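PDB 7LUU: subclass B3 metallo-beta-lactamase from Sphingobium indicum, which probably hydrolyses beta-lactam antibiotics at an active site that holds two zinc ions. Local coordinates for residues A[69-74]-A[106-111]; A[224-229]-A[250-255]; A[261-266]-A[284-289]. All coordinates share one frame; numbering follows the deposited sequence. Where two conformers were deposited one is given.

Contact 1. Residues A[69-74]-A[106-111]; sequences YLVGFA and RKLGFD
The seven-stranded sheet of the metallo-beta-lactamase sandwich meets the end of helix 98-107 here: Tyr-69, in strand 68-70, and Val-71, just past its end, face Leu-108 and Phe-110. The contact is apolar, with no hydrogen bond across it. Leu-108 works mainly through its CD1 methyl, 3.5 Å from Val-71 CG1. This methyl also sits 3.7 Å from Tyr-69 CD2, as the two side chains run past each other in opposite directions. Phe-110 meets the other end of the tyrosine ring. Its edge points at the Tyr-69 face in an offset edge-to-face pair, with the planes at 75° and the centroids 5.3 Å apart. Phe-110 CE2 stands 3.7 Å from Tyr-69 CE1, over the rim of the ring and not its middle. Between Leu-108 and Phe-110, Gly-109 ends the helix in a Schellman motif, with positive phi (95°) and its N bonded to Arg-106 O at 2.9 Å. With the chain turned here, both neighbours point toward segment 69-74. Phe-110 also packs on Leu-80 and Leu-87 of the next two strands, and Val-71 touches Leu-89. Asn-104 of helix 98-107 bonds Val-71 O, which ties the helix to the loop that leaves strand 68-70.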
# COMPACT_ATOMS: atom_id res chain seq x y z
N TYR A 69 -10.62 -8.56 -5.04
CA TYR A 69 -9.79 -9.06 -6.13
C TYR A 69 -8.38 -8.49 -6.09
O TYR A 69 -8.12 -7.45 -5.51
CB TYR A 69 -10.38 -8.66 -7.50
CG TYR A 69 -11.80 -9.08 -7.69
CD1 TYR A 69 -12.85 -8.36 -7.12
CD2 TYR A 69 -12.10 -10.21 -8.45
CE1 TYR A 69 -14.22 -8.75 -7.33
CE2 TYR A 69 -13.45 -10.59 -8.65
CZ TYR A 69 -14.49 -9.86 -8.11
OH TYR A 69 -15.83 -10.26 -8.30
N LEU A 70 -7.50 -9.15 -6.83
CA LEU A 70 -6.16 -8.61 -7.11
C LEU A 70 -6.05 -8.22 -8.57
O LEU A 70 -6.39 -9.00 -9.47
CB LEU A 70 -5.08 -9.66 -6.82
CG LEU A 70 -4.98 -9.86 -5.30
CD1 LEU A 70 -4.02 -11.00 -4.94
CD2 LEU A 70 -4.66 -8.56 -4.48
N VAL A 71 -5.55 -7.01 -8.80
CA VAL A 71 -5.39 -6.50 -10.19
C VAL A 71 -3.99 -5.93 -10.41
O VAL A 71 -3.74 -5.22 -11.38
CB VAL A 71 -6.45 -5.45 -10.55
CG1 VAL A 71 -7.83 -6.13 -10.64
CG2 VAL A 71 -6.45 -4.26 -9.56
N GLY A 72 -3.07 -6.28 -9.53
CA GLY A 72 -1.70 -5.83 -9.61
C GLY A 72 -0.77 -6.77 -10.36
O GLY A 72 -1.12 -7.28 -11.45
N PHE A 73 0.47 -6.86 -9.90
CA PHE A 73 1.58 -7.44 -10.68
C PHE A 73 2.36 -8.42 -9.81
O PHE A 73 2.11 -8.53 -8.62
CB PHE A 73 2.51 -6.33 -11.16
CG PHE A 73 1.76 -5.24 -11.85
CD1 PHE A 73 1.45 -5.38 -13.18
CD2 PHE A 73 1.22 -4.13 -11.14
CE1 PHE A 73 0.70 -4.41 -13.83
CE2 PHE A 73 0.45 -3.19 -11.80
CZ PHE A 73 0.18 -3.30 -13.13
N ALA A 74 3.40 -9.07 -10.41
CA ALA A 74 4.12 -10.06 -9.63
C ALA A 74 4.81 -9.43 -8.45
O ALA A 74 4.93 -10.06 -7.39
CB ALA A 74 5.13 -10.79 -10.53
N ARG A 106 -10.85 -4.15 -16.18
CA ARG A 106 -11.75 -4.52 -17.27
C ARG A 106 -11.77 -6.02 -17.53
O ARG A 106 -12.82 -6.59 -17.91
CB ARG A 106 -11.33 -3.75 -18.53
CG ARG A 106 -11.73 -2.28 -18.46
CD ARG A 106 -11.40 -1.63 -19.83
NE ARG A 106 -11.72 -0.23 -19.75
CZ ARG A 106 -10.80 0.72 -19.61
NH1 ARG A 106 -11.19 1.99 -19.50
NH2 ARG A 106 -9.51 0.39 -19.62
N LYS A 107 -10.61 -6.70 -17.39
CA LYS A 107 -10.59 -8.14 -17.63
C LYS A 107 -11.49 -8.89 -16.67
O LYS A 107 -12.05 -9.93 -17.02
CB LYS A 107 -9.17 -8.67 -17.48
CG LYS A 107 -8.22 -8.28 -18.55
CD LYS A 107 -6.79 -8.76 -18.20
CE LYS A 107 -5.89 -8.51 -19.43
NZ LYS A 107 -4.54 -9.03 -19.18
N LEU A 108 -11.66 -8.36 -15.46
CA LEU A 108 -12.57 -8.92 -14.46
C LEU A 108 -14.03 -8.59 -14.74
O LEU A 108 -14.89 -9.04 -13.97
CB LEU A 108 -12.21 -8.42 -13.07
CG LEU A 108 -10.84 -8.89 -12.53
CD1 LEU A 108 -10.61 -8.23 -11.13
CD2 LEU A 108 -10.90 -10.42 -12.34
N GLY A 109 -14.32 -7.76 -15.74
CA GLY A 109 -15.66 -7.39 -16.10
C GLY A 109 -16.16 -6.12 -15.49
O GLY A 109 -17.36 -5.85 -15.55
N PHE A 110 -15.27 -5.30 -14.93
CA PHE A 110 -15.68 -4.08 -14.25
C PHE A 110 -15.37 -2.85 -15.12
O PHE A 110 -14.48 -2.88 -15.99
CB PHE A 110 -14.94 -3.95 -12.91
CG PHE A 110 -15.35 -4.99 -11.87
CD1 PHE A 110 -16.56 -4.90 -11.26
CD2 PHE A 110 -14.45 -5.95 -11.47
CE1 PHE A 110 -16.96 -5.81 -10.30
CE2 PHE A 110 -14.84 -6.91 -10.50
CZ PHE A 110 -16.07 -6.84 -9.93
N ASP A 111 -16.11 -1.76 -14.86
CA ASP A 111 -15.90 -0.47 -15.51
C ASP A 111 -15.09 0.39 -14.56
O ASP A 111 -15.59 0.72 -13.47
CB ASP A 111 -17.24 0.18 -15.82
CG ASP A 111 -17.11 1.43 -16.65
OD1 ASP A 111 -16.01 2.03 -16.73
OD2 ASP A 111 -18.17 1.85 -17.23

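Contact 2. Residues A[224-229]-A[250-255]; sequences SSLNPV and ASYRRM
Leu-226 reaches from the loop after strand 216-223 to Ser-251, Tyr-252 and Met-255 on helix 242-257. Its CB points toward the helix. CG stands anti to the carbonyl carbon (chi1 -64°) and carries the branch point in the same direction. The two methyls then part. Leu-226 CD2 meets Ser-251, 3.8 Å from its CB and 3.9 Å from its OG. That hydroxyl is hydrogen-bonded outside the contact, to Pro-198 O and to Gly-247 O one turn back in its own helix. The loop that carries the leucine is shaped by an ST turn, in which Asn-227 N donates to Ser-225 OG (3.1 Å, 157°). Pro-228 follows as the centre of an inverse gamma turn. This loop borders the zinc site of the metallo-beta-lactamase fold: Asn-227 O bonds ND1 of His-200, a zinc ligand, which probably helps to hold that imidazole in its orientation. The other methyl, Leu-226 CD1, goes to the next turn of the helix and lies 4.1 Å from Met-255 CG, a methylene near the base of the methionine chain. Tyr-252 comes up beside the same methyl with its ring edge: Tyr-252 CE1 is 4.4 Å from Leu-226 CD1, which lies near the ring plane. The tyrosine OH bonds Ser-290 OG of helix 282-300, and that serine also bonds Leu-226 O.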
# COMPACT_ATOMS: atom_id res chain seq x y z
N SER A 224 0.60 -2.27 4.57
CA SER A 224 1.71 -1.49 4.04
C SER A 224 3.02 -2.21 4.28
O SER A 224 3.13 -3.09 5.16
CB SER A 224 1.80 -0.11 4.70
OG SER A 224 2.28 -0.28 6.06
N SER A 225 3.99 -1.90 3.41
CA SER A 225 5.36 -2.31 3.72
C SER A 225 5.72 -1.94 5.14
O SER A 225 5.43 -0.83 5.59
CB SER A 225 6.31 -1.66 2.75
OG SER A 225 7.66 -2.03 3.09
N LEU A 226 6.40 -2.87 5.83
CA LEU A 226 7.08 -2.61 7.09
C LEU A 226 8.59 -2.79 6.92
O LEU A 226 9.28 -3.15 7.87
CB LEU A 226 6.55 -3.55 8.19
CG LEU A 226 5.05 -3.38 8.57
CD1 LEU A 226 4.60 -4.46 9.59
CD2 LEU A 226 4.75 -1.96 9.12
N ASN A 227 9.15 -2.53 5.73
CA ASN A 227 10.58 -2.85 5.54
C ASN A 227 11.43 -1.68 6.03
O ASN A 227 11.23 -0.55 5.56
CB ASN A 227 10.88 -3.13 4.09
CG ASN A 227 10.18 -4.34 3.65
OD1 ASN A 227 10.02 -5.30 4.43
ND2 ASN A 227 9.75 -4.34 2.40
N PRO A 228 12.34 -1.89 6.93
CA PRO A 228 13.18 -0.79 7.40
C PRO A 228 14.31 -0.55 6.40
O PRO A 228 15.42 -1.07 6.57
CB PRO A 228 13.69 -1.26 8.78
CG PRO A 228 13.67 -2.77 8.68
CD PRO A 228 12.55 -3.17 7.64
N VAL A 229 14.05 0.25 5.41
CA VAL A 229 15.08 0.60 4.44
C VAL A 229 15.22 2.10 4.37
O VAL A 229 14.34 2.87 4.78
CB VAL A 229 14.78 -0.02 3.06
CG1 VAL A 229 14.92 -1.50 3.17
CG2 VAL A 229 13.42 0.37 2.65
N ALA A 250 4.62 0.47 17.20
CA ALA A 250 3.16 0.56 17.18
C ALA A 250 2.59 -0.30 16.06
O ALA A 250 1.56 -0.96 16.24
CB ALA A 250 2.73 2.01 16.96
N SER A 251 3.28 -0.34 14.94
CA SER A 251 2.85 -1.18 13.83
C SER A 251 2.85 -2.66 14.20
O SER A 251 1.94 -3.40 13.80
CB SER A 251 3.77 -0.98 12.64
OG SER A 251 3.55 0.32 12.10
N TYR A 252 3.87 -3.11 14.92
CA TYR A 252 3.92 -4.52 15.29
C TYR A 252 2.77 -4.87 16.21
O TYR A 252 2.15 -5.93 16.07
CB TYR A 252 5.26 -4.86 15.95
CG TYR A 252 6.44 -4.54 15.09
CD1 TYR A 252 6.33 -4.58 13.71
CD2 TYR A 252 7.67 -4.19 15.69
CE1 TYR A 252 7.42 -4.26 12.91
CE2 TYR A 252 8.79 -3.90 14.90
CZ TYR A 252 8.66 -3.96 13.50
OH TYR A 252 9.77 -3.65 12.73
N ARG A 253 2.44 -3.95 17.14
CA ARG A 253 1.32 -4.17 18.06
C ARG A 253 -0.00 -4.20 17.29
O ARG A 253 -0.84 -5.09 17.52
CB ARG A 253 1.26 -3.08 19.14
CG ARG A 253 2.45 -3.08 20.14
CD ARG A 253 2.26 -2.12 21.37
NE ARG A 253 2.22 -0.69 21.02
CZ ARG A 253 3.31 0.09 20.94
NH1 ARG A 253 4.52 -0.41 21.18
NH2 ARG A 253 3.18 1.35 20.63
N ARG A 254 -0.15 -3.29 16.32
CA ARG A 254 -1.36 -3.26 15.49
C ARG A 254 -1.48 -4.54 14.70
O ARG A 254 -2.55 -5.18 14.67
CB ARG A 254 -1.34 -2.06 14.54
CG ARG A 254 -2.45 -2.10 13.47
CD ARG A 254 -3.82 -2.03 14.19
NE ARG A 254 -3.84 -0.87 15.09
CZ ARG A 254 -4.40 -0.86 16.29
NH1 ARG A 254 -5.04 -1.93 16.77
NH2 ARG A 254 -4.31 0.23 17.06
N MET A 255 -0.40 -4.92 14.00
CA MET A 255 -0.47 -6.09 13.14
C MET A 255 -0.68 -7.39 13.94
O MET A 255 -1.32 -8.32 13.45
CB MET A 255 0.82 -6.18 12.30
CG MET A 255 0.87 -5.10 11.26
SD MET A 255 -0.45 -5.17 9.98
CE MET A 255 0.01 -6.67 9.23

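Contact 3. Residues A[261-266]-A[284-289]; sequences DILISA and RSYAER
Tyr-286 of helix 282-300 packs against Leu-263 and Ser-265 of strand 262-265. All three residues are buried, and they make up the whole tight part of the contact. Leu-263 covers the base of the tyrosine. Its CD2 lies 3.7 Å from Tyr-286 CB and also touches Tyr-286 CG, and the two side chains cross at about a right angle. Ser-265, two residues on along the strand, meets the far part of the ring. Its OG is 3.3 Å from Tyr-286 CE1, and its CB is 3.7 Å from the same carbon. The tyrosine can span both strand residues because its CG is anti to the backbone N (chi1 -178°), which extends the ring away from the helix. The buried polar ends have partners. Tyr-286 OH donates to Ser-224 O. Ser-265 OG bonds the backbone O of His-267, a ligand of the second zinc ion, which probably helps to fix the chain where it leaves the strand for the metal site.

The outer side of the helix is much looser. Arg-284 and Ser-285 are exposed and do not touch the strand segment, although Arg-284 NH1 bonds Gly-256 O. Glu-288 has a long, weak ion pair with Arg-291. Just before the two segments, the disulfide between Cys-260 and Cys-283 ties the chain just ahead of the strand to the start of helix 282-300. Strand 262-265 runs parallel to strand 216-223 and antiparallel to the short strand 277-278. Helix 282-300 covers the side of the sheet to which Leu-263 and Ser-265 point. Ile-262 goes the other way, to Val-64 and Phe-65 of strand 62-65 in the other, seven-stranded sheet. Helix 242-257 lies on the tyrosine's own helix, through Met-255 against Tyr-286 and Ala-287.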
# COMPACT_ATOMS: atom_id res chain seq x y z
N ASP A 261 -7.57 -13.03 8.43
CA ASP A 261 -7.71 -14.30 7.77
C ASP A 261 -6.94 -14.34 6.45
O ASP A 261 -6.57 -15.43 5.96
CB ASP A 261 -9.17 -14.53 7.45
CG ASP A 261 -10.01 -14.76 8.70
OD1 ASP A 261 -9.59 -15.59 9.56
OD2 ASP A 261 -11.03 -14.02 8.84
N ILE A 262 -6.78 -13.17 5.82
CA ILE A 262 -6.08 -13.09 4.56
C ILE A 262 -5.15 -11.89 4.67
O ILE A 262 -5.61 -10.82 5.09
CB ILE A 262 -7.06 -12.92 3.40
CG1 ILE A 262 -7.80 -14.22 3.17
CG2 ILE A 262 -6.28 -12.50 2.06
CD1 ILE A 262 -8.92 -14.05 2.09
N LEU A 263 -3.88 -12.07 4.28
CA LEU A 263 -2.89 -10.98 4.29
C LEU A 263 -2.43 -10.73 2.86
O LEU A 263 -1.92 -11.65 2.19
CB LEU A 263 -1.68 -11.39 5.16
CG LEU A 263 -0.48 -10.44 5.01
CD1 LEU A 263 -0.82 -9.00 5.49
CD2 LEU A 263 0.72 -11.01 5.73
N ILE A 264 -2.64 -9.51 2.38
CA ILE A 264 -2.07 -9.06 1.09
C ILE A 264 -0.98 -8.07 1.45
O ILE A 264 -1.28 -7.07 2.08
CB ILE A 264 -3.12 -8.37 0.21
CG1 ILE A 264 -4.25 -9.34 -0.16
CG2 ILE A 264 -2.43 -7.83 -1.09
CD1 ILE A 264 -5.52 -8.60 -0.62
N SER A 265 0.27 -8.35 1.07
CA SER A 265 1.40 -7.43 1.39
C SER A 265 1.65 -6.51 0.18
O SER A 265 1.69 -6.99 -0.94
CB SER A 265 2.65 -8.32 1.65
OG SER A 265 3.81 -7.51 1.69
N ALA A 266 1.85 -5.20 0.41
CA ALA A 266 2.14 -4.27 -0.71
C ALA A 266 3.22 -4.80 -1.67
O ALA A 266 3.04 -4.78 -2.89
CB ALA A 266 2.59 -2.93 -0.15
N ARG A 284 0.68 -11.67 12.14
CA ARG A 284 1.69 -11.72 13.20
C ARG A 284 3.06 -12.12 12.63
O ARG A 284 4.07 -11.53 13.00
CB ARG A 284 1.24 -12.66 14.33
CG ARG A 284 0.22 -11.94 15.24
CD ARG A 284 -0.23 -12.84 16.42
NE ARG A 284 -1.08 -13.96 16.01
CZ ARG A 284 -2.39 -13.88 15.72
NH1 ARG A 284 -3.09 -12.70 15.76
NH2 ARG A 284 -3.01 -15.01 15.37
N SER A 285 3.09 -13.11 11.73
CA SER A 285 4.36 -13.50 11.09
C SER A 285 4.95 -12.38 10.27
O SER A 285 6.18 -12.20 10.24
CB SER A 285 4.14 -14.73 10.22
OG SER A 285 3.83 -15.82 11.10
N TYR A 286 4.10 -11.66 9.55
CA TYR A 286 4.56 -10.53 8.75
C TYR A 286 5.24 -9.51 9.64
O TYR A 286 6.29 -8.96 9.29
CB TYR A 286 3.35 -9.94 8.03
CG TYR A 286 3.59 -8.76 7.08
CD1 TYR A 286 4.17 -8.95 5.84
CD2 TYR A 286 3.26 -7.45 7.49
CE1 TYR A 286 4.34 -7.87 4.95
CE2 TYR A 286 3.44 -6.37 6.62
CZ TYR A 286 4.00 -6.58 5.39
OH TYR A 286 4.12 -5.56 4.49
N ALA A 287 4.61 -9.18 10.77
CA ALA A 287 5.22 -8.22 11.71
C ALA A 287 6.53 -8.76 12.27
O ALA A 287 7.49 -8.02 12.40
CB ALA A 287 4.27 -7.93 12.85
N GLU A 288 6.58 -10.05 12.62
CA GLU A 288 7.82 -10.60 13.18
C GLU A 288 8.96 -10.53 12.17
O GLU A 288 10.12 -10.29 12.56
CB GLU A 288 7.63 -12.05 13.62
CG GLU A 288 8.91 -12.59 14.30
CD GLU A 288 9.36 -11.75 15.52
OE1 GLU A 288 8.50 -11.29 16.34
OE2 GLU A 288 10.58 -11.52 15.63
N ARG A 289 8.66 -10.78 10.88
CA ARG A 289 9.68 -10.60 9.81
C ARG A 289 10.28 -9.20 9.84
O ARG A 289 11.52 -9.05 9.80
CB ARG A 289 9.08 -10.91 8.41
CG ARG A 289 9.93 -10.38 7.17
CD ARG A 289 9.28 -10.58 5.79
NE ARG A 289 10.26 -10.24 4.73
CZ ARG A 289 10.48 -8.98 4.30
NH1 ARG A 289 11.41 -8.70 3.40
NH2 ARG A 289 9.74 -7.99 4.79

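From the N terminus, contact 1 comes first. It closes a loop through strands 79-82 and 87-90 and most of helix 98-107, within the N-terminal half. Contact 2 closes the path from the end of strand 216-223 into helix 242-257. Contact 3 closes the shorter path from strand 262-265 to helix 282-300. The three follow in series, and none nests in or crosses another. Contacts 2 and 3 lie side by side, their centres about 9 Å apart, and Leu-226 CD1 touches Tyr-286 CE2 at 3.7 Å. Contact 1 lies farther off, but Leu-70 CD2 packs on Ile-264 CD1 (3.9 Å), joining the two sheets between contacts 1 and 3.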